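Local coordinates for protein omega transaminase (Pseudomonas sp., PDB 5LHA) that probably transfers amino groups between amines and carbonyl compounds with a pyridoxal-phosphate cofactor, held here in its aminated form, as a class-III, fold-type I transaminase, at residues T189-L192 with Y193-P196; A204-A207 with H208-Q212; I412-E415 with A416-G420; L445-S448 with A449-A453. All blocks are in the same frame, centred on the assembly; numbering follows the deposited sequence.

Contact 1 of 4, residues T189-L192 with Y193-P196; sequences TPWL and YRNP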
ATOM      1  N   THR A 189       7.108 -21.639  -9.653  1.00 39.50           N
ATOM      2  CA  THR A 189       6.200 -22.510 -10.385  1.00 36.77           C
ATOM      3  C   THR A 189       6.833 -23.882 -10.598  1.00 33.80           C
ATOM      4  O   THR A 189       8.056 -23.985 -10.753  1.00 32.64           O
ATOM      5  CB  THR A 189       5.827 -21.897 -11.737  1.00 35.88           C
ATOM      6  OG1 THR A 189       5.011 -22.813 -12.473  1.00 36.83           O
ATOM      7  CG2 THR A 189       7.075 -21.567 -12.554  1.00 35.54           C
ATOM      8  N   PRO A 190       6.051 -24.967 -10.580  1.00 32.07           N
ATOM      9  CA  PRO A 190       6.636 -26.296 -10.814  1.00 30.61           C
ATOM     10  C   PRO A 190       7.002 -26.514 -12.277  1.00 31.14           C
ATOM     11  O   PRO A 190       6.302 -27.204 -13.030  1.00 32.14           O
ATOM     12  CB  PRO A 190       5.538 -27.248 -10.328  1.00 29.15           C
ATOM     13  CG  PRO A 190       4.289 -26.480 -10.515  1.00 29.37           C
ATOM     14  CD  PRO A 190       4.626 -25.052 -10.217  1.00 29.64           C
ATOM     15  N   TRP A 191       8.120 -25.897 -12.673  1.00 30.89           N
ATOM     16  CA  TRP A 191       8.604 -25.826 -14.049  1.00 30.69           C
ATOM     17  C   TRP A 191       9.842 -26.707 -14.151  1.00 31.31           C
ATOM     18  O   TRP A 191      10.874 -26.405 -13.542  1.00 31.20           O
ATOM     19  CB  TRP A 191       8.924 -24.379 -14.421  1.00 31.60           C
ATOM     20  CG  TRP A 191       9.262 -24.120 -15.877  1.00 30.50           C
ATOM     21  CD1 TRP A 191       9.115 -24.980 -16.931  1.00 31.68           C
ATOM     22  CD2 TRP A 191       9.803 -22.911 -16.421  1.00 30.89           C
ATOM     23  NE1 TRP A 191       9.530 -24.377 -18.098  1.00 32.16           N
ATOM     24  CE2 TRP A 191       9.957 -23.109 -17.812  1.00 31.61           C
ATOM     25  CE3 TRP A 191      10.174 -21.681 -15.869  1.00 31.28           C
ATOM     26  CZ2 TRP A 191      10.467 -22.121 -18.655  1.00 32.62           C
ATOM     27  CZ3 TRP A 191      10.680 -20.701 -16.706  1.00 32.12           C
ATOM     28  CH2 TRP A 191      10.818 -20.925 -18.086  1.00 33.35           C
ATOM     29  N   LEU A 192       9.726 -27.818 -14.878  1.00 32.27           N
ATOM     30  CA  LEU A 192      10.823 -28.782 -14.927  1.00 34.66           C
ATOM     31  C   LEU A 192      12.036 -28.223 -15.667  1.00 36.26           C
ATOM     32  O   LEU A 192      13.183 -28.478 -15.277  1.00 38.21           O
ATOM     33  CB  LEU A 192      10.346 -30.068 -15.602  1.00 35.60           C
ATOM     34  CG  LEU A 192       9.397 -30.992 -14.847  1.00 36.29           C
ATOM     35  CD1 LEU A 192       8.458 -31.678 -15.836  1.00 38.03           C
ATOM     36  CD2 LEU A 192      10.203 -32.012 -14.072  1.00 37.53           C
ATOM     37  N   TYR A 193      11.805 -27.424 -16.712  1.00 34.81           N
ATOM     38  CA  TYR A 193      12.917 -26.946 -17.526  1.00 34.43           C
ATOM     39  C   TYR A 193      13.770 -25.924 -16.770  1.00 34.87           C
ATOM     40  O   TYR A 193      14.998 -25.915 -16.914  1.00 35.69           O
ATOM     41  CB  TYR A 193      12.393 -26.375 -18.848  1.00 32.45           C
ATOM     42  CG  TYR A 193      13.460 -26.305 -19.918  1.00 30.64           C
ATOM     43  CD1 TYR A 193      14.077 -27.464 -20.388  1.00 29.34           C
ATOM     44  CD2 TYR A 193      13.884 -25.083 -20.430  1.00 29.81           C
ATOM     45  CE1 TYR A 193      15.071 -27.407 -21.353  1.00 28.74           C
ATOM     46  CE2 TYR A 193      14.876 -25.019 -21.401  1.00 28.57           C
ATOM     47  CZ  TYR A 193      15.467 -26.183 -21.856  1.00 28.21           C
ATOM     48  OH  TYR A 193      16.461 -26.121 -22.810  1.00 27.37           O
ATOM     49  N   ARG A 194      13.147 -25.049 -15.973  1.00 32.74           N
ATOM     50  CA  ARG A 194      13.866 -24.029 -15.200  1.00 30.08           C
ATOM     51  C   ARG A 194      13.221 -23.907 -13.826  1.00 29.97           C
ATOM     52  O   ARG A 194      12.072 -23.464 -13.732  1.00 32.37           O
ATOM     53  CB  ARG A 194      13.849 -22.667 -15.899  1.00 28.02           C
ATOM     54  CG  ARG A 194      14.572 -22.591 -17.233  1.00 28.73           C
ATOM     55  CD  ARG A 194      14.682 -21.145 -17.700  1.00 29.57           C
ATOM     56  NE  ARG A 194      15.288 -21.033 -19.026  1.00 32.05           N
ATOM     57  CZ  ARG A 194      14.634 -21.188 -20.173  1.00 33.97           C
ATOM     58  NH1 ARG A 194      13.331 -21.458 -20.181  1.00 33.31           N
ATOM     59  NH2 ARG A 194      15.288 -21.066 -21.321  1.00 35.66           N
ATOM     60  N   ASN A 195      13.949 -24.262 -12.767  1.00 28.39           N
ATOM     61  CA  ASN A 195      13.443 -24.116 -11.406  1.00 25.83           C
ATOM     62  C   ASN A 195      14.623 -23.963 -10.457  1.00 25.68           C
ATOM     63  O   ASN A 195      15.747 -24.346 -10.795  1.00 26.80           O
ATOM     64  CB  ASN A 195      12.538 -25.296 -11.000  1.00 24.86           C
ATOM     65  CG  ASN A 195      13.232 -26.644 -11.081  1.00 21.69           C
ATOM     66  OD1 ASN A 195      13.932 -27.052 -10.157  1.00 27.37           O
ATOM     67  ND2 ASN A 195      13.028 -27.347 -12.190  1.00 21.80           N
ATOM     68  N   PRO A 196      14.403 -23.377  -9.273  1.00 22.61           N
ATOM     69  CA  PRO A 196      15.521 -23.127  -8.339  1.00 23.18           C
ATOM     70  C   PRO A 196      16.306 -24.355  -7.893  1.00 25.08           C
ATOM     71  O   PRO A 196      17.434 -24.196  -7.413  1.00 26.88           O
ATOM     72  CB  PRO A 196      14.821 -22.480  -7.133  1.00 23.54           C
ATOM     73  CG  PRO A 196      13.616 -21.855  -7.692  1.00 23.68           C
ATOM     74  CD  PRO A 196      13.167 -22.699  -8.848  1.00 21.18           C
TER
HETATM   75  O   HOH W   1      10.594 -22.260 -11.195  1.00 56.49           O
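Trp191 and Asn195 meet across a sharp reversal of the chain in the loop that joins strand 184-187 to helix 202-220, the first part of a beta-alpha-beta crossover that starts from the edge strand of the large cofactor-binding sheet of this fold-type I enzyme. Just before the reversal, Pro190 is the centre of an inverse gamma turn, closed by a weak bond from Trp191 N to Thr189 O. The chain then doubles back through Leu192 and Tyr193, and a water joins the two arms by donating both to Thr189 O and to Arg194 O.

The side chain of Asn195 pins the bend. With CG set between its own backbone N and carbonyl carbon (chi1 59°), the amide turns back into the loop, and ND2 donates to Trp191 O at 2.7 Å. On the same amide, OD1 accepts a bond from Cys199 N in the next stretch of loop.

Trp191 and Arg194 run side by side in the same direction. Arg194 CB sits over one face of the indole, 3.9 Å from the centroid of its six-membered ring, a CH-pi contact. The guanidinium plane is turned 58° from the indole, and NH1 comes within 3.3 Å of Trp191 CZ2. The polar end is held by the smaller domain: NH1 forms a salt bridge with Asp391, and NE donates to Arg399 O. Tyr193 CB reaches the pyrrole side of the indole, 3.6 Å from Trp191 NE1, a buried nitrogen with no hydrogen-bond partner in the model.

Contact 2 of 4, residues A204-A207 with H208-Q212; sequences ALTA and HCIRQ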
ATOM      1  N   ALA A 204       9.504 -35.005  -7.157  1.00 33.21           N
ATOM      2  CA  ALA A 204      10.397 -34.219  -6.318  1.00 34.67           C
ATOM      3  C   ALA A 204      10.182 -32.721  -6.513  1.00 34.79           C
ATOM      4  O   ALA A 204      10.348 -31.947  -5.564  1.00 35.36           O
ATOM      5  CB  ALA A 204      11.849 -34.596  -6.600  1.00 36.16           C
ATOM      6  N   LEU A 205       9.814 -32.298  -7.727  1.00 34.23           N
ATOM      7  CA  LEU A 205       9.593 -30.876  -7.996  1.00 33.59           C
ATOM      8  C   LEU A 205       8.291 -30.386  -7.374  1.00 33.27           C
ATOM      9  O   LEU A 205       8.223 -29.261  -6.864  1.00 34.96           O
ATOM     10  CB  LEU A 205       9.604 -30.616  -9.506  1.00 31.33           C
ATOM     11  CG  LEU A 205       9.475 -29.167  -9.984  1.00 29.30           C
ATOM     12  CD1 LEU A 205      10.594 -28.278  -9.445  1.00 29.31           C
ATOM     13  CD2 LEU A 205       9.465 -29.132 -11.489  1.00 29.27           C
ATOM     14  N   THR A 206       7.228 -31.181  -7.471  1.00 33.40           N
ATOM     15  CA  THR A 206       5.990 -30.845  -6.779  1.00 32.20           C
ATOM     16  C   THR A 206       6.216 -30.692  -5.283  1.00 30.23           C
ATOM     17  O   THR A 206       5.716 -29.744  -4.666  1.00 26.95           O
ATOM     18  CB  THR A 206       4.934 -31.915  -7.044  1.00 33.13           C
ATOM     19  OG1 THR A 206       4.581 -31.902  -8.430  1.00 33.86           O
ATOM     20  CG2 THR A 206       3.687 -31.681  -6.192  1.00 33.11           C
ATOM     21  N   ALA A 207       6.984 -31.617  -4.690  1.00 32.23           N
ATOM     22  CA  ALA A 207       7.214 -31.602  -3.247  1.00 30.32           C
ATOM     23  C   ALA A 207       7.977 -30.355  -2.806  1.00 29.49           C
ATOM     24  O   ALA A 207       7.657 -29.759  -1.770  1.00 27.46           O
ATOM     25  CB  ALA A 207       7.961 -32.870  -2.832  1.00 29.36           C
ATOM     26  N   HIS A 208       9.001 -29.962  -3.569  1.00 31.86           N
ATOM     27  CA  HIS A 208       9.715 -28.719  -3.291  1.00 32.92           C
ATOM     28  C   HIS A 208       8.753 -27.533  -3.295  1.00 33.43           C
ATOM     29  O   HIS A 208       8.804 -26.667  -2.413  1.00 33.72           O
ATOM     30  CB  HIS A 208      10.829 -28.511  -4.320  1.00 33.22           C
ATOM     31  CG  HIS A 208      12.026 -29.385  -4.109  1.00 34.39           C
ATOM     32  ND1 HIS A 208      12.715 -29.440  -2.918  1.00 35.65           N
ATOM     33  CD2 HIS A 208      12.656 -30.240  -4.950  1.00 35.41           C
ATOM     34  CE1 HIS A 208      13.718 -30.293  -3.033  1.00 36.41           C
ATOM     35  NE2 HIS A 208      13.703 -30.795  -4.255  1.00 36.27           N
ATOM     36  N   CYS A 209       7.866 -27.480  -4.295  1.00 34.15           N
ATOM     37  CA  CYS A 209       6.998 -26.320  -4.452  1.00 34.54           C
ATOM     38  C   CYS A 209       5.970 -26.254  -3.327  1.00 37.21           C
ATOM     39  O   CYS A 209       5.750 -25.187  -2.738  1.00 37.05           O
ATOM     40  CB  CYS A 209       6.302 -26.380  -5.814  1.00 33.79           C
ATOM     41  SG  CYS A 209       7.407 -26.159  -7.234  1.00 32.95           S
ATOM     42  N   ILE A 210       5.364 -27.398  -2.987  1.00 37.91           N
ATOM     43  CA  ILE A 210       4.370 -27.446  -1.915  1.00 35.03           C
ATOM     44  C   ILE A 210       4.992 -27.084  -0.572  1.00 35.58           C
ATOM     45  O   ILE A 210       4.403 -26.336   0.219  1.00 34.75           O
ATOM     46  CB  ILE A 210       3.713 -28.835  -1.882  1.00 32.93           C
ATOM     47  CG1 ILE A 210       2.886 -29.022  -3.144  1.00 31.55           C
ATOM     48  CG2 ILE A 210       2.833 -28.991  -0.665  1.00 31.67           C
ATOM     49  CD1 ILE A 210       1.784 -28.006  -3.249  1.00 31.89           C
ATOM     50  N   ARG A 211       6.186 -27.607  -0.289  1.00 36.22           N
ATOM     51  CA  ARG A 211       6.867 -27.239   0.947  1.00 36.75           C
ATOM     52  C   ARG A 211       7.118 -25.735   1.009  1.00 35.27           C
ATOM     53  O   ARG A 211       6.927 -25.109   2.060  1.00 34.35           O
ATOM     54  CB  ARG A 211       8.171 -28.022   1.083  1.00 38.19           C
ATOM     55  CG  ARG A 211       9.085 -27.490   2.156  1.00 39.64           C
ATOM     56  CD  ARG A 211      10.339 -28.334   2.279  1.00 41.53           C
ATOM     57  NE  ARG A 211      11.456 -27.567   2.824  1.00 41.68           N
ATOM     58  CZ  ARG A 211      12.669 -28.061   3.030  1.00 42.63           C
ATOM     59  NH1 ARG A 211      12.927 -29.331   2.742  1.00 42.80           N
ATOM     60  NH2 ARG A 211      13.627 -27.285   3.528  1.00 43.41           N
ATOM     61  N   GLN A 212       7.532 -25.137  -0.114  1.00 33.37           N
ATOM     62  CA  GLN A 212       7.669 -23.686  -0.177  1.00 34.29           C
ATOM     63  C   GLN A 212       6.337 -22.998   0.104  1.00 36.16           C
ATOM     64  O   GLN A 212       6.294 -21.949   0.756  1.00 36.58           O
ATOM     65  CB  GLN A 212       8.201 -23.262  -1.550  1.00 33.30           C
ATOM     66  CG  GLN A 212       8.365 -21.754  -1.734  1.00 33.57           C
ATOM     67  CD  GLN A 212       8.743 -21.366  -3.161  1.00 33.92           C
ATOM     68  OE1 GLN A 212       7.885 -21.259  -4.038  1.00 34.19           O
ATOM     69  NE2 GLN A 212      10.028 -21.151  -3.395  1.00 33.79           N
TER
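His208 N donates to Ala204 O at 3.1 Å, one of four i to i+4 bonds that join these two turns of helix 202-220. The bond from Ile210 N to Thr206 O is 2.9 Å long and the straightest of the four, with an N-H...O angle of 167°.

Because CG of His208 lies beside its own backbone N (chi1 -75°), the imidazole folds back along the helix and CD2 comes tightly against Ala204 O at 2.9 Å, a short contact and not a bond. The ring also stacks on Trp197 and packs against Pro196 of the second subunit.

Packing takes over on the inward side. Thr206 and Ile210 point the same way, CG2 of the first lying 4.1 Å from CG1 of the second, while Thr206 OG1 bonds to Asp245 and to Pro202 O. Leu205 CD1 approaches Cys209 SG at 4.4 Å. Thr206, Cys209 and Ile210 all face helix 246-256. Arg211 extends to a salt bridge with Asp198 of the second subunit. This is an alpha-helix of a beta-alpha-beta crossover between strands 184-187 and 225-230, flanking the large sheet of the fold-type I transaminase, with His208 and Arg211 at the subunit interface.

Contact 3 of 4, residues I412-E415 with A416-G420; sequences IADE and ARRAG
Glu415 and Arg418 form a salt bridge one turn apart, OE1 lying 2.9 Å from NH1. As a hydrogen bond it is weak, its N-H...O angle only 129°. The oxygen comes in at the edge of the guanidinium, near its plane, while the side chains cross at about a right angle. A bend at chi2 (69°) turns the carboxylate of Glu415 back toward the arginine, whose own chain is extended from CG to NE. OE2 has a long, weak ion pair with Arg456.

Asp414, a poorly ordered side chain, lies beside the same guanidinium, its CB 3.7 Å from Arg418 NH1. Its OD2, less certain in place, is 4.2 Å from Arg418 NH2 but well out of the guanidinium plane, so any attraction there is probably one of charge alone.

Beneath these charges, helix 408-418 ends in a Schellman motif at Gly420, which has positive phi (100°): Gly420 N donates to Arg417 O at 2.6 Å, one of the two bonds back into the last turn. The last turns use i to i+4 bonds, such as Ala419 N to Glu415 O at 3.0 Å. Ala413 and Ala416 rest on strand 421-426, and Ile412 packs against helix 440-457.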
ATOM      1  N   ILE A 412      12.413 -16.467 -36.785  1.00 34.19           N
ATOM      2  CA  ILE A 412      11.892 -17.816 -36.979  1.00 35.05           C
ATOM      3  C   ILE A 412      10.388 -17.764 -37.216  1.00 39.20           C
ATOM      4  O   ILE A 412       9.859 -18.438 -38.108  1.00 38.31           O
ATOM      5  CB  ILE A 412      12.260 -18.699 -35.773  1.00 32.61           C
ATOM      6  CG1 ILE A 412      13.766 -18.961 -35.761  1.00 31.71           C
ATOM      7  CG2 ILE A 412      11.481 -19.994 -35.789  1.00 32.19           C
ATOM      8  CD1 ILE A 412      14.310 -19.368 -34.403  1.00 31.52           C
ATOM      9  N   ALA A 413       9.684 -16.942 -36.437  1.00 45.21           N
ATOM     10  CA  ALA A 413       8.247 -16.794 -36.611  1.00 52.32           C
ATOM     11  C   ALA A 413       7.903 -16.293 -38.006  1.00 62.92           C
ATOM     12  O   ALA A 413       6.977 -16.807 -38.644  1.00 67.48           O
ATOM     13  CB  ALA A 413       7.690 -15.845 -35.553  1.00 50.78           C
ATOM     14  N   ASP A 414       8.640 -15.295 -38.503  1.00 69.59           N
ATOM     15  CA  ASP A 414       8.351 -14.780 -39.837  1.00 71.96           C
ATOM     16  C   ASP A 414       8.523 -15.863 -40.891  1.00 71.14           C
ATOM     17  O   ASP A 414       7.675 -16.011 -41.781  1.00 71.38           O
ATOM     18  CB  ASP A 414       9.236 -13.577 -40.155  1.00 75.28           C
ATOM     19  CG  ASP A 414       8.890 -12.365 -39.323  1.00 77.45           C
ATOM     20  OD1 ASP A 414       8.021 -12.487 -38.437  1.00 77.36           O
ATOM     21  OD2 ASP A 414       9.481 -11.287 -39.560  1.00 79.11           O
ATOM     22  N   GLU A 415       9.595 -16.658 -40.786  1.00 64.42           N
ATOM     23  CA  GLU A 415       9.852 -17.667 -41.807  1.00 56.52           C
ATOM     24  C   GLU A 415       8.798 -18.765 -41.761  1.00 48.31           C
ATOM     25  O   GLU A 415       8.416 -19.312 -42.803  1.00 46.12           O
ATOM     26  CB  GLU A 415      11.256 -18.249 -41.642  1.00 54.71           C
ATOM     27  CG  GLU A 415      11.654 -19.131 -42.806  1.00 51.29           C
ATOM     28  CD  GLU A 415      11.880 -18.344 -44.092  1.00 49.19           C
ATOM     29  OE1 GLU A 415      11.982 -17.097 -44.032  1.00 48.03           O
ATOM     30  OE2 GLU A 415      11.897 -18.970 -45.174  1.00 49.19           O
ATOM     31  N   ALA A 416       8.334 -19.114 -40.558  1.00 41.78           N
ATOM     32  CA  ALA A 416       7.184 -20.000 -40.423  1.00 35.52           C
ATOM     33  C   ALA A 416       5.962 -19.445 -41.147  1.00 33.64           C
ATOM     34  O   ALA A 416       5.226 -20.194 -41.797  1.00 34.28           O
ATOM     35  CB  ALA A 416       6.870 -20.227 -38.944  1.00 33.46           C
ATOM     36  N   ARG A 417       5.703 -18.143 -41.002  1.00 33.12           N
ATOM     37  CA  ARG A 417       4.573 -17.519 -41.686  1.00 35.18           C
ATOM     38  C   ARG A 417       4.736 -17.596 -43.198  1.00 37.89           C
ATOM     39  O   ARG A 417       3.805 -17.976 -43.918  1.00 39.23           O
ATOM     40  CB  ARG A 417       4.429 -16.064 -41.237  1.00 34.72           C
ATOM     41  CG  ARG A 417       3.462 -15.227 -42.057  1.00 32.89           C
ATOM     42  CD  ARG A 417       3.425 -13.798 -41.535  1.00 31.91           C
ATOM     43  NE  ARG A 417       4.710 -13.128 -41.708  1.00 32.92           N
ATOM     44  CZ  ARG A 417       5.112 -12.565 -42.843  1.00 36.28           C
ATOM     45  NH1 ARG A 417       4.326 -12.582 -43.906  1.00 37.01           N
ATOM     46  NH2 ARG A 417       6.300 -11.978 -42.923  1.00 39.33           N
ATOM     47  N   ARG A 418       5.923 -17.239 -43.698  1.00 39.32           N
ATOM     48  CA  ARG A 418       6.180 -17.339 -45.129  1.00 40.90           C
ATOM     49  C   ARG A 418       5.934 -18.752 -45.632  1.00 42.36           C
ATOM     50  O   ARG A 418       5.528 -18.940 -46.785  1.00 42.92           O
ATOM     51  CB  ARG A 418       7.607 -16.888 -45.440  1.00 42.19           C
ATOM     52  CG  ARG A 418       7.815 -15.390 -45.264  1.00 42.35           C
ATOM     53  CD  ARG A 418       9.193 -14.929 -45.726  1.00 43.60           C
ATOM     54  NE  ARG A 418       9.516 -13.637 -45.126  1.00 42.65           N
ATOM     55  CZ  ARG A 418      10.238 -13.489 -44.020  1.00 42.16           C
ATOM     56  NH1 ARG A 418      10.743 -14.550 -43.401  1.00 41.27           N
ATOM     57  NH2 ARG A 418      10.465 -12.276 -43.535  1.00 42.35           N
ATOM     58  N   ALA A 419       6.155 -19.752 -44.779  1.00 44.35           N
ATOM     59  CA  ALA A 419       5.834 -21.135 -45.104  1.00 46.15           C
ATOM     60  C   ALA A 419       4.367 -21.470 -44.864  1.00 48.34           C
ATOM     61  O   ALA A 419       3.983 -22.635 -45.024  1.00 50.75           O
ATOM     62  CB  ALA A 419       6.719 -22.088 -44.293  1.00 45.52           C
ATOM     63  N   GLY A 420       3.545 -20.488 -44.493  1.00 45.09           N
ATOM     64  CA  GLY A 420       2.107 -20.657 -44.461  1.00 42.93           C
ATOM     65  C   GLY A 420       1.479 -20.918 -43.109  1.00 38.75           C
ATOM     66  O   GLY A 420       0.324 -21.351 -43.065  1.00 37.56           O
TER

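Contact 4 of 4, residues L445-S448 with A449-A453; sequences LMVS and ALEAA
Val447 and Glu451 lie one turn apart on helix 440-457, the long C-terminal alpha-helix of the smaller domain of this fold-type I transaminase, packed on its sheet strands 421-426 and 54-57. The main-chain bonds follow the i to i+4 pattern. Glu451 N donates to Val447 O at 3.0 Å with an N-H...O angle of 170°, the straightest of the four across this contact. Leu450 N reaches Met446 O at 3.2 Å, and Ala449 N and Ala452 N are bound to Leu445 O and Ser448 O. Ser448 OG, set beside its own backbone N, bonds back to Gly444 O, so that the hydroxyl of this exposed serine is turned onto the preceding turn of helix. Leu450 bends back over its own preceding turn, where its CD1 methyl rests on the carbonyl oxygen of Met446 at 3.6 Å.

Apolar contacts divide the helix by face. Leu450 meets Leu368 of helix 353-368, and Val447 touches Leu364 and Gln367 of that same helix. On another side, Leu445, Met446 and Ala449 rest on Val421, with the first two also reaching Leu56. Ala453 fits against Ile412, Glu415 and Ala416 of helix 408-418.

Side chain meets side chain at Val447 and Glu451, which run alongside each other in the same direction. With CG beside its backbone N (chi1 -70°) and the chain extended beyond, Glu451 lies back along the previous turn; its CG is 3.2 Å from Val447 O, and OE2 reaches Val447 CG1 at 3.8 Å.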
ATOM      1  N   LEU A 445       1.017 -29.800 -41.271  1.00 31.76           N
ATOM      2  CA  LEU A 445       1.403 -28.546 -41.916  1.00 31.14           C
ATOM      3  C   LEU A 445       2.180 -27.648 -40.963  1.00 30.63           C
ATOM      4  O   LEU A 445       3.147 -26.990 -41.366  1.00 32.13           O
ATOM      5  CB  LEU A 445       0.163 -27.819 -42.442  1.00 30.28           C
ATOM      6  CG  LEU A 445       0.362 -26.360 -42.866  1.00 32.22           C
ATOM      7  CD1 LEU A 445       1.425 -26.222 -43.952  1.00 33.43           C
ATOM      8  CD2 LEU A 445      -0.953 -25.751 -43.328  1.00 32.79           C
ATOM      9  N   MET A 446       1.768 -27.607 -39.696  1.00 28.53           N
ATOM     10  CA  MET A 446       2.479 -26.804 -38.706  1.00 29.35           C
ATOM     11  C   MET A 446       3.874 -27.353 -38.445  1.00 28.12           C
ATOM     12  O   MET A 446       4.827 -26.587 -38.275  1.00 30.62           O
ATOM     13  CB  MET A 446       1.656 -26.743 -37.435  1.00 30.78           C
ATOM     14  CG  MET A 446       0.376 -25.990 -37.666  1.00 31.25           C
ATOM     15  SD  MET A 446      -0.512 -25.734 -36.144  1.00 31.85           S
ATOM     16  CE  MET A 446       0.489 -24.457 -35.389  1.00 30.84           C
ATOM     17  N   VAL A 447       4.006 -28.675 -38.381  1.00 26.53           N
ATOM     18  CA  VAL A 447       5.318 -29.293 -38.226  1.00 25.87           C
ATOM     19  C   VAL A 447       6.234 -28.888 -39.373  1.00 28.60           C
ATOM     20  O   VAL A 447       7.384 -28.481 -39.164  1.00 30.32           O
ATOM     21  CB  VAL A 447       5.168 -30.823 -38.146  1.00 24.60           C
ATOM     22  CG1 VAL A 447       6.524 -31.513 -38.241  1.00 25.08           C
ATOM     23  CG2 VAL A 447       4.473 -31.199 -36.865  1.00 23.87           C
ATOM     24  N   SER A 448       5.730 -28.984 -40.602  1.00 28.87           N
ATOM     25  CA  SER A 448       6.557 -28.707 -41.772  1.00 30.52           C
ATOM     26  C   SER A 448       7.029 -27.260 -41.812  1.00 29.76           C
ATOM     27  O   SER A 448       8.144 -26.983 -42.265  1.00 22.88           O
ATOM     28  CB  SER A 448       5.782 -29.044 -43.046  1.00 30.79           C
ATOM     29  OG  SER A 448       5.476 -30.423 -43.096  1.00 31.00           O
ATOM     30  N   ALA A 449       6.174 -26.319 -41.396  1.00 28.69           N
ATOM     31  CA  ALA A 449       6.535 -24.905 -41.489  1.00 28.95           C
ATOM     32  C   ALA A 449       7.591 -24.521 -40.459  1.00 28.86           C
ATOM     33  O   ALA A 449       8.478 -23.707 -40.748  1.00 31.26           O
ATOM     34  CB  ALA A 449       5.292 -24.027 -41.337  1.00 29.79           C
ATOM     35  N   LEU A 450       7.516 -25.091 -39.255  1.00 27.40           N
ATOM     36  CA  LEU A 450       8.537 -24.821 -38.246  1.00 30.49           C
ATOM     37  C   LEU A 450       9.871 -25.457 -38.622  1.00 33.28           C
ATOM     38  O   LEU A 450      10.932 -24.856 -38.410  1.00 33.88           O
ATOM     39  CB  LEU A 450       8.063 -25.296 -36.874  1.00 29.79           C
ATOM     40  CG  LEU A 450       6.890 -24.454 -36.360  1.00 26.65           C
ATOM     41  CD1 LEU A 450       6.107 -25.170 -35.266  1.00 25.73           C
ATOM     42  CD2 LEU A 450       7.387 -23.091 -35.888  1.00 23.68           C
ATOM     43  N   GLU A 451       9.839 -26.685 -39.146  1.00 34.10           N
ATOM     44  CA  GLU A 451      11.050 -27.312 -39.661  1.00 35.88           C
ATOM     45  C   GLU A 451      11.731 -26.416 -40.693  1.00 35.96           C
ATOM     46  O   GLU A 451      12.954 -26.220 -40.660  1.00 36.65           O
ATOM     47  CB  GLU A 451      10.699 -28.666 -40.279  1.00 39.06           C
ATOM     48  CG  GLU A 451      10.286 -29.748 -39.288  1.00 41.45           C
ATOM     49  CD  GLU A 451      10.022 -31.086 -39.974  1.00 43.54           C
ATOM     50  OE1 GLU A 451       9.724 -31.085 -41.187  1.00 43.58           O
ATOM     51  OE2 GLU A 451      10.115 -32.142 -39.304  1.00 44.86           O
ATOM     52  N   ALA A 452      10.945 -25.849 -41.614  1.00 34.41           N
ATOM     53  CA  ALA A 452      11.492 -24.912 -42.591  1.00 34.92           C
ATOM     54  C   ALA A 452      12.048 -23.660 -41.920  1.00 35.41           C
ATOM     55  O   ALA A 452      13.124 -23.173 -42.293  1.00 34.87           O
ATOM     56  CB  ALA A 452      10.420 -24.537 -43.612  1.00 34.46           C
ATOM     57  N   ALA A 453      11.331 -23.126 -40.928  1.00 34.51           N
ATOM     58  CA  ALA A 453      11.766 -21.892 -40.278  1.00 30.65           C
ATOM     59  C   ALA A 453      13.091 -22.079 -39.549  1.00 31.59           C
ATOM     60  O   ALA A 453      13.938 -21.178 -39.545  1.00 30.32           O
ATOM     61  CB  ALA A 453      10.681 -21.393 -39.327  1.00 26.70           C
TER

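How the contacts relate
The four contacts form two touching pairs, set far apart in the chain. Contacts 1 and 2, with centres about 10 Å apart, belong to the crossover after strand 184-187: Leu205 packs its methyls against Asn195 and the Trp191-Leu192 backbone, and both contacts reach the second subunit. Contacts 3 and 4, about 8 Å between centres, lie on neighbouring helices of the smaller domain, where Ala449 and Ala453 pack on Ala419, Ile412 and Glu415, and touch no other chain. Contact 1 is the buried one and depends on a side-chain amide, an indole and a water; the three helical contacts are partly buried. Among these, a salt bridge crosses between the segments only in contact 3.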